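Local coordinates for drebrin (PDB 5Y1Z), which probably binds actin and carries an ADF-homology domain of the cofilin type, at residues A29-Y34 with L45-E50; G51-L56 with G68-K73. All coordinates share one frame; numbering follows the deposited sequence.

Interaction 1. Residues A29-Y34 with L45-E50; sequences ADWALY and LAASGE
The indole of W31 lies along the backbone of S48 and G49, and this is the closely packed part of the contact. G49 N sits 3.4 Å above the ring plane, over its centre, and G49 CA makes a CH-pi contact with the five-membered ring, 4.0 Å from its centroid. At the benzo end W31 CH2 meets A47 CB at 3.8 Å. At the ring edge NE1 gives a bent hydrogen bond to E50 O (3.0 Å, 143° at the hydrogen); the oxygen is close to the indole plane, but NE1 stands above the carbonyl plane, not on a lone pair. With chi1 at 65°, CG is held between the backbone N and the carbonyl carbon, which turns the ring across onto the partner strand. Strands 31-36 and 43-49 form the antiparallel hairpin at one side of the ADF-homology sheet, with 43-49 outermost within the chain. G49 N to W31 O and L33 N to A47 O are regular bonds, flanked by two classic beta bulges: G49 O accepts from both D30 N and W31 N, and L33 O from both A46 N (2.7 Å) and A47 N (3.1 Å). D30 OD1 is itself bonded to G52 N. On the other face helix 12-23 covers A32 and Y34, and Y34 OH is hydrogen-bonded to L15 O of that helix. The solvent side is confined to exposed S48 and partly exposed L45, whose CD1 meets Y34 CE1 at 4.0 Å.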
ATOM      1  N   ALA A  29     -22.270 -14.418 -17.340  1.00 66.75           N
ATOM      2  CA  ALA A  29     -21.062 -14.680 -16.574  1.00 61.66           C
ATOM      3  C   ALA A  29     -21.278 -14.371 -15.101  1.00 58.88           C
ATOM      4  O   ALA A  29     -21.833 -13.331 -14.739  1.00 61.71           O
ATOM      5  CB  ALA A  29     -19.899 -13.847 -17.106  1.00 60.35           C
ATOM      6  N   ASP A  30     -20.815 -15.279 -14.248  1.00 54.28           N
ATOM      7  CA  ASP A  30     -20.876 -15.072 -12.812  1.00 51.09           C
ATOM      8  C   ASP A  30     -19.529 -15.319 -12.157  1.00 48.28           C
ATOM      9  O   ASP A  30     -19.459 -15.371 -10.921  1.00 47.06           O
ATOM     10  CB  ASP A  30     -21.951 -15.958 -12.158  1.00 52.30           C
ATOM     11  CG  ASP A  30     -21.728 -17.458 -12.380  1.00 54.62           C
ATOM     12  OD1 ASP A  30     -20.766 -17.857 -13.065  1.00 53.30           O
ATOM     13  OD2 ASP A  30     -22.545 -18.248 -11.859  1.00 58.55           O
ATOM     14  N   TRP A  31     -18.456 -15.451 -12.938  1.00 43.45           N
ATOM     15  CA  TRP A  31     -17.158 -15.467 -12.289  1.00 44.05           C
ATOM     16  C   TRP A  31     -16.112 -14.848 -13.198  1.00 44.92           C
ATOM     17  O   TRP A  31     -16.226 -14.882 -14.429  1.00 45.73           O
ATOM     18  CB  TRP A  31     -16.725 -16.881 -11.873  1.00 41.87           C
ATOM     19  CG  TRP A  31     -16.479 -17.838 -13.009  1.00 39.32           C
ATOM     20  CD1 TRP A  31     -17.361 -18.743 -13.514  1.00 41.11           C
ATOM     21  CD2 TRP A  31     -15.269 -17.997 -13.759  1.00 38.85           C
ATOM     22  NE1 TRP A  31     -16.785 -19.451 -14.547  1.00 42.00           N
ATOM     23  CE2 TRP A  31     -15.500 -19.016 -14.718  1.00 40.27           C
ATOM     24  CE3 TRP A  31     -14.018 -17.369 -13.727  1.00 39.89           C
ATOM     25  CZ2 TRP A  31     -14.526 -19.432 -15.626  1.00 39.50           C
ATOM     26  CZ3 TRP A  31     -13.043 -17.780 -14.635  1.00 41.86           C
ATOM     27  CH2 TRP A  31     -13.306 -18.809 -15.573  1.00 41.86           C
ATOM     28  N   ALA A  32     -15.100 -14.265 -12.555  1.00 41.63           N
ATOM     29  CA  ALA A  32     -13.914 -13.742 -13.211  1.00 40.14           C
ATOM     30  C   ALA A  32     -12.696 -14.185 -12.401  1.00 41.04           C
ATOM     31  O   ALA A  32     -12.776 -14.390 -11.190  1.00 40.97           O
ATOM     32  CB  ALA A  32     -13.989 -12.213 -13.375  1.00 37.64           C
ATOM     33  N   LEU A  33     -11.586 -14.417 -13.096  1.00 41.36           N
ATOM     34  CA  LEU A  33     -10.376 -14.967 -12.501  1.00 38.80           C
ATOM     35  C   LEU A  33      -9.205 -14.092 -12.920  1.00 39.05           C
ATOM     36  O   LEU A  33      -8.904 -13.981 -14.125  1.00 41.25           O
ATOM     37  CB  LEU A  33     -10.159 -16.420 -12.958  1.00 38.74           C
ATOM     38  CG  LEU A  33      -8.870 -17.062 -12.484  1.00 35.19           C
ATOM     39  CD1 LEU A  33      -8.918 -17.181 -10.962  1.00 31.76           C
ATOM     40  CD2 LEU A  33      -8.701 -18.412 -13.163  1.00 33.35           C
ATOM     41  N   TYR A  34      -8.503 -13.542 -11.931  1.00 38.32           N
ATOM     42  CA  TYR A  34      -7.342 -12.672 -12.133  1.00 41.54           C
ATOM     43  C   TYR A  34      -6.065 -13.279 -11.556  1.00 43.89           C
ATOM     44  O   TYR A  34      -6.101 -14.160 -10.695  1.00 45.25           O
ATOM     45  CB  TYR A  34      -7.558 -11.291 -11.492  1.00 41.25           C
ATOM     46  CG  TYR A  34      -8.896 -10.650 -11.782  1.00 42.17           C
ATOM     47  CD1 TYR A  34      -9.056  -9.854 -12.913  1.00 42.81           C
ATOM     48  CD2 TYR A  34      -9.990 -10.821 -10.936  1.00 40.83           C
ATOM     49  CE1 TYR A  34     -10.247  -9.250 -13.206  1.00 42.60           C
ATOM     50  CE2 TYR A  34     -11.211 -10.208 -11.230  1.00 41.23           C
ATOM     51  CZ  TYR A  34     -11.321  -9.422 -12.372  1.00 42.29           C
ATOM     52  OH  TYR A  34     -12.492  -8.794 -12.720  1.00 43.47           O
ATOM     53  N   LEU A  45      -6.359 -10.083 -16.212  1.00 44.03           N
ATOM     54  CA  LEU A  45      -7.485 -10.984 -16.282  1.00 41.31           C
ATOM     55  C   LEU A  45      -7.001 -12.299 -16.878  1.00 43.52           C
ATOM     56  O   LEU A  45      -6.287 -12.313 -17.886  1.00 46.20           O
ATOM     57  CB  LEU A  45      -8.603 -10.366 -17.118  1.00 41.64           C
ATOM     58  CG  LEU A  45      -9.635 -11.357 -17.627  1.00 41.19           C
ATOM     59  CD1 LEU A  45     -10.499 -11.646 -16.414  1.00 37.27           C
ATOM     60  CD2 LEU A  45     -10.485 -10.746 -18.712  1.00 41.75           C
ATOM     61  N   ALA A  46      -7.308 -13.399 -16.199  1.00 42.13           N
ATOM     62  CA  ALA A  46      -6.898 -14.715 -16.662  1.00 38.64           C
ATOM     63  C   ALA A  46      -8.003 -15.396 -17.428  1.00 42.26           C
ATOM     64  O   ALA A  46      -7.759 -15.979 -18.488  1.00 43.53           O
ATOM     65  CB  ALA A  46      -6.505 -15.600 -15.485  1.00 34.66           C
ATOM     66  N   ALA A  47      -9.216 -15.324 -16.897  1.00 40.32           N
ATOM     67  CA  ALA A  47     -10.344 -15.945 -17.570  1.00 42.53           C
ATOM     68  C   ALA A  47     -11.616 -15.422 -16.920  1.00 42.03           C
ATOM     69  O   ALA A  47     -11.579 -14.722 -15.909  1.00 37.53           O
ATOM     70  CB  ALA A  47     -10.255 -17.469 -17.497  1.00 36.92           C
ATOM     71  N   SER A  48     -12.750 -15.813 -17.487  1.00 45.18           N
ATOM     72  CA  SER A  48     -14.041 -15.416 -16.957  1.00 41.72           C
ATOM     73  C   SER A  48     -15.085 -16.307 -17.614  1.00 42.98           C
ATOM     74  O   SER A  48     -14.843 -16.882 -18.680  1.00 41.37           O
ATOM     75  CB  SER A  48     -14.322 -13.939 -17.247  1.00 43.62           C
ATOM     76  OG  SER A  48     -14.337 -13.709 -18.652  1.00 48.20           O
ATOM     77  N   GLY A  49     -16.225 -16.458 -16.954  1.00 44.56           N
ATOM     78  CA  GLY A  49     -17.236 -17.309 -17.536  1.00 40.77           C
ATOM     79  C   GLY A  49     -18.440 -17.485 -16.638  1.00 41.03           C
ATOM     80  O   GLY A  49     -18.643 -16.765 -15.648  1.00 40.15           O
ATOM     81  N   GLU A  50     -19.242 -18.468 -17.027  1.00 50.20           N
ATOM     82  CA  GLU A  50     -20.462 -18.835 -16.340  1.00 47.26           C
ATOM     83  C   GLU A  50     -20.231 -20.207 -15.728  1.00 45.23           C
ATOM     84  O   GLU A  50     -19.165 -20.804 -15.882  1.00 42.58           O
ATOM     85  CB  GLU A  50     -21.686 -18.810 -17.280  1.00 48.02           C
ATOM     86  CG  GLU A  50     -21.534 -19.519 -18.603  1.00 53.03           C
ATOM     87  CD  GLU A  50     -22.692 -19.233 -19.591  1.00 64.72           C
ATOM     88  OE1 GLU A  50     -22.690 -18.165 -20.270  1.00 66.93           O
ATOM     89  OE2 GLU A  50     -23.602 -20.091 -19.711  1.00 68.60           O
TER

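Interaction 2. Residues G51-L56 with G68-K73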
ATOM      1  N   GLY A  51     -21.213 -20.674 -14.975  1.00 49.82           N
ATOM      2  CA  GLY A  51     -21.086 -21.913 -14.246  1.00 45.03           C
ATOM      3  C   GLY A  51     -20.665 -21.784 -12.804  1.00 47.46           C
ATOM      4  O   GLY A  51     -20.414 -22.812 -12.170  1.00 51.73           O
ATOM      5  N   GLY A  52     -20.516 -20.569 -12.280  1.00 44.22           N
ATOM      6  CA  GLY A  52     -20.202 -20.414 -10.868  1.00 43.68           C
ATOM      7  C   GLY A  52     -18.945 -21.126 -10.370  1.00 44.88           C
ATOM      8  O   GLY A  52     -18.043 -21.514 -11.126  1.00 42.55           O
ATOM      9  N   LEU A  53     -18.959 -21.359  -9.053  1.00 45.65           N
ATOM     10  CA  LEU A  53     -17.801 -21.905  -8.351  1.00 44.94           C
ATOM     11  C   LEU A  53     -17.348 -23.225  -8.957  1.00 45.34           C
ATOM     12  O   LEU A  53     -16.147 -23.527  -8.991  1.00 41.72           O
ATOM     13  CB  LEU A  53     -18.152 -22.101  -6.886  1.00 39.84           C
ATOM     14  CG  LEU A  53     -18.241 -20.839  -6.048  1.00 44.83           C
ATOM     15  CD1 LEU A  53     -18.801 -21.219  -4.690  1.00 44.34           C
ATOM     16  CD2 LEU A  53     -16.849 -20.222  -5.917  1.00 40.42           C
ATOM     17  N   GLN A  54     -18.300 -24.034  -9.427  1.00 50.48           N
ATOM     18  CA  GLN A  54     -17.935 -25.349  -9.937  1.00 53.54           C
ATOM     19  C   GLN A  54     -17.025 -25.207 -11.139  1.00 53.21           C
ATOM     20  O   GLN A  54     -15.990 -25.870 -11.232  1.00 52.64           O
ATOM     21  CB  GLN A  54     -19.183 -26.144 -10.292  1.00 59.42           C
ATOM     22  CG  GLN A  54     -18.922 -27.488 -10.951  1.00 66.99           C
ATOM     23  CD  GLN A  54     -20.081 -27.888 -11.863  1.00 74.93           C
ATOM     24  OE1 GLN A  54     -20.683 -27.026 -12.524  1.00 77.51           O
ATOM     25  NE2 GLN A  54     -20.416 -29.181 -11.884  1.00 75.15           N
ATOM     26  N   GLU A  55     -17.387 -24.312 -12.056  1.00 52.19           N
ATOM     27  CA  GLU A  55     -16.548 -24.071 -13.217  1.00 52.56           C
ATOM     28  C   GLU A  55     -15.271 -23.351 -12.821  1.00 51.20           C
ATOM     29  O   GLU A  55     -14.179 -23.731 -13.252  1.00 37.97           O
ATOM     30  CB  GLU A  55     -17.323 -23.267 -14.253  1.00 56.99           C
ATOM     31  CG  GLU A  55     -16.504 -22.792 -15.438  1.00 61.72           C
ATOM     32  CD  GLU A  55     -16.080 -23.928 -16.361  1.00 69.71           C
ATOM     33  OE1 GLU A  55     -15.090 -23.749 -17.101  1.00 72.06           O
ATOM     34  OE2 GLU A  55     -16.749 -24.984 -16.368  1.00 73.87           O
ATOM     35  N   LEU A  56     -15.386 -22.317 -11.979  1.00 48.03           N
ATOM     36  CA  LEU A  56     -14.216 -21.512 -11.659  1.00 40.35           C
ATOM     37  C   LEU A  56     -13.106 -22.374 -11.064  1.00 40.40           C
ATOM     38  O   LEU A  56     -11.948 -22.288 -11.495  1.00 38.36           O
ATOM     39  CB  LEU A  56     -14.604 -20.379 -10.717  1.00 36.97           C
ATOM     40  CG  LEU A  56     -13.443 -19.702  -9.962  1.00 36.67           C
ATOM     41  CD1 LEU A  56     -12.527 -18.900 -10.882  1.00 31.65           C
ATOM     42  CD2 LEU A  56     -14.016 -18.827  -8.882  1.00 34.75           C
ATOM     43  N   GLY A  68     -10.163 -15.153  -7.429  1.00 42.15           N
ATOM     44  CA  GLY A  68     -11.404 -15.511  -8.093  1.00 43.50           C
ATOM     45  C   GLY A  68     -12.596 -14.738  -7.576  1.00 46.31           C
ATOM     46  O   GLY A  68     -12.877 -14.743  -6.382  1.00 48.89           O
ATOM     47  N   PHE A  69     -13.282 -14.022  -8.439  1.00 43.96           N
ATOM     48  CA  PHE A  69     -14.395 -13.186  -8.021  1.00 44.86           C
ATOM     49  C   PHE A  69     -15.640 -13.821  -8.610  1.00 45.47           C
ATOM     50  O   PHE A  69     -15.867 -13.756  -9.826  1.00 44.89           O
ATOM     51  CB  PHE A  69     -14.221 -11.741  -8.478  1.00 45.57           C
ATOM     52  CG  PHE A  69     -15.312 -10.819  -8.007  1.00 49.40           C
ATOM     53  CD1 PHE A  69     -15.270 -10.253  -6.748  1.00 50.93           C
ATOM     54  CD2 PHE A  69     -16.392 -10.514  -8.832  1.00 50.16           C
ATOM     55  CE1 PHE A  69     -16.290  -9.378  -6.329  1.00 52.39           C
ATOM     56  CE2 PHE A  69     -17.402  -9.657  -8.412  1.00 49.79           C
ATOM     57  CZ  PHE A  69     -17.354  -9.095  -7.167  1.00 50.09           C
ATOM     58  N   CYS A  70     -16.433 -14.437  -7.746  1.00 44.76           N
ATOM     59  CA  CYS A  70     -17.593 -15.189  -8.171  1.00 46.99           C
ATOM     60  C   CYS A  70     -18.855 -14.664  -7.493  1.00 50.44           C
ATOM     61  O   CYS A  70     -18.891 -14.476  -6.269  1.00 53.04           O
ATOM     62  CB  CYS A  70     -17.380 -16.665  -7.871  1.00 50.77           C
ATOM     63  SG  CYS A  70     -18.710 -17.715  -8.452  1.00 61.47           S
ATOM     64  N   SER A  71     -19.893 -14.461  -8.293  1.00 51.93           N
ATOM     65  CA  SER A  71     -21.215 -14.087  -7.821  1.00 52.99           C
ATOM     66  C   SER A  71     -22.018 -15.341  -7.525  1.00 53.93           C
ATOM     67  O   SER A  71     -22.016 -16.285  -8.323  1.00 59.34           O
ATOM     68  CB  SER A  71     -21.938 -13.263  -8.878  1.00 59.72           C
ATOM     69  OG  SER A  71     -23.307 -13.147  -8.552  1.00 68.80           O
ATOM     70  N   VAL A  72     -22.708 -15.352  -6.390  1.00 50.25           N
ATOM     71  CA  VAL A  72     -23.423 -16.536  -5.928  1.00 53.52           C
ATOM     72  C   VAL A  72     -24.842 -16.151  -5.518  1.00 57.84           C
ATOM     73  O   VAL A  72     -25.027 -15.278  -4.660  1.00 60.72           O
ATOM     74  CB  VAL A  72     -22.694 -17.199  -4.745  1.00 52.86           C
ATOM     75  CG1 VAL A  72     -23.571 -18.230  -4.129  1.00 56.57           C
ATOM     76  CG2 VAL A  72     -21.418 -17.831  -5.212  1.00 51.11           C
ATOM     77  N   LYS A  73     -25.836 -16.827  -6.112  1.00 57.55           N
ATOM     78  CA  LYS A  73     -27.260 -16.594  -5.817  1.00 61.81           C
ATOM     79  C   LYS A  73     -27.878 -17.771  -5.074  1.00 68.29           C
ATOM     80  O   LYS A  73     -27.631 -17.960  -3.884  1.00 72.73           O
ATOM     81  CB  LYS A  73     -28.056 -16.318  -7.091  1.00 60.51           C
TER
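C70 of strand 68-72 points its side chain at the short helix 52-56, which lies against one face of the central sheet of the ADF-homology fold. The two axes run nearly antiparallel, at 154°, and approach to 8.8 Å, a separation bridged by side chains. L56 CD2 reaches C70 CB at 4.1 Å and also approaches G68 CA, where the lack of a side chain lets the leucine come close to the strand backbone. L53 sets its CD2 methyl against C70, 4.0 Å from SG and 4.1 Å from CB, and directs CD1 toward V72, 4.3 Å from CG2, at the more exposed end of the contact. Both leucines continue onto I85 of the neighbouring strand 81-88, and L56 also touches W31 and L33, so the helix covers parts of three strands. The strand alternates: F69 and S71 point away from the helix, F69 meeting the rings of Y19 and Y82. The polar groups pair elsewhere: L56 N bonds G52 O at 2.9 Å within the helix, G52 N bonds D30 OD1, just before strand 31-36, and the strand backbone pairs with strands 31-36 and 81-88. C70 carries its sulfur anti to the backbone N (chi1 -176°), reaching the backbone of G52 and L53, where SG packs 3.9 Å from G52 CA and 3.7 Å from L53 N.

Overall arrangement
Interactions 1 and 2 follow one another along the chain, with E50 passing directly into G51, and their centres are 8 Å apart. They share a sheet: strand 31-36 pairs with 43-49 on one side and with 65-72 on the other, as the probable hydrogen bonds D30 O to S71 N and A32 O to F69 N, both 2.8 Å, indicate. W31 belongs to both neighbourhoods, since its side chain also touches L56, E55 and C70. At the junction E50 O, the acceptor for the indole, is 3.4 Å from E55 CG. Residues 29-34 thus hold the middle position between outer strand 43-49 and strand 65-72, with W31 and L33 also packed against helix 52-56.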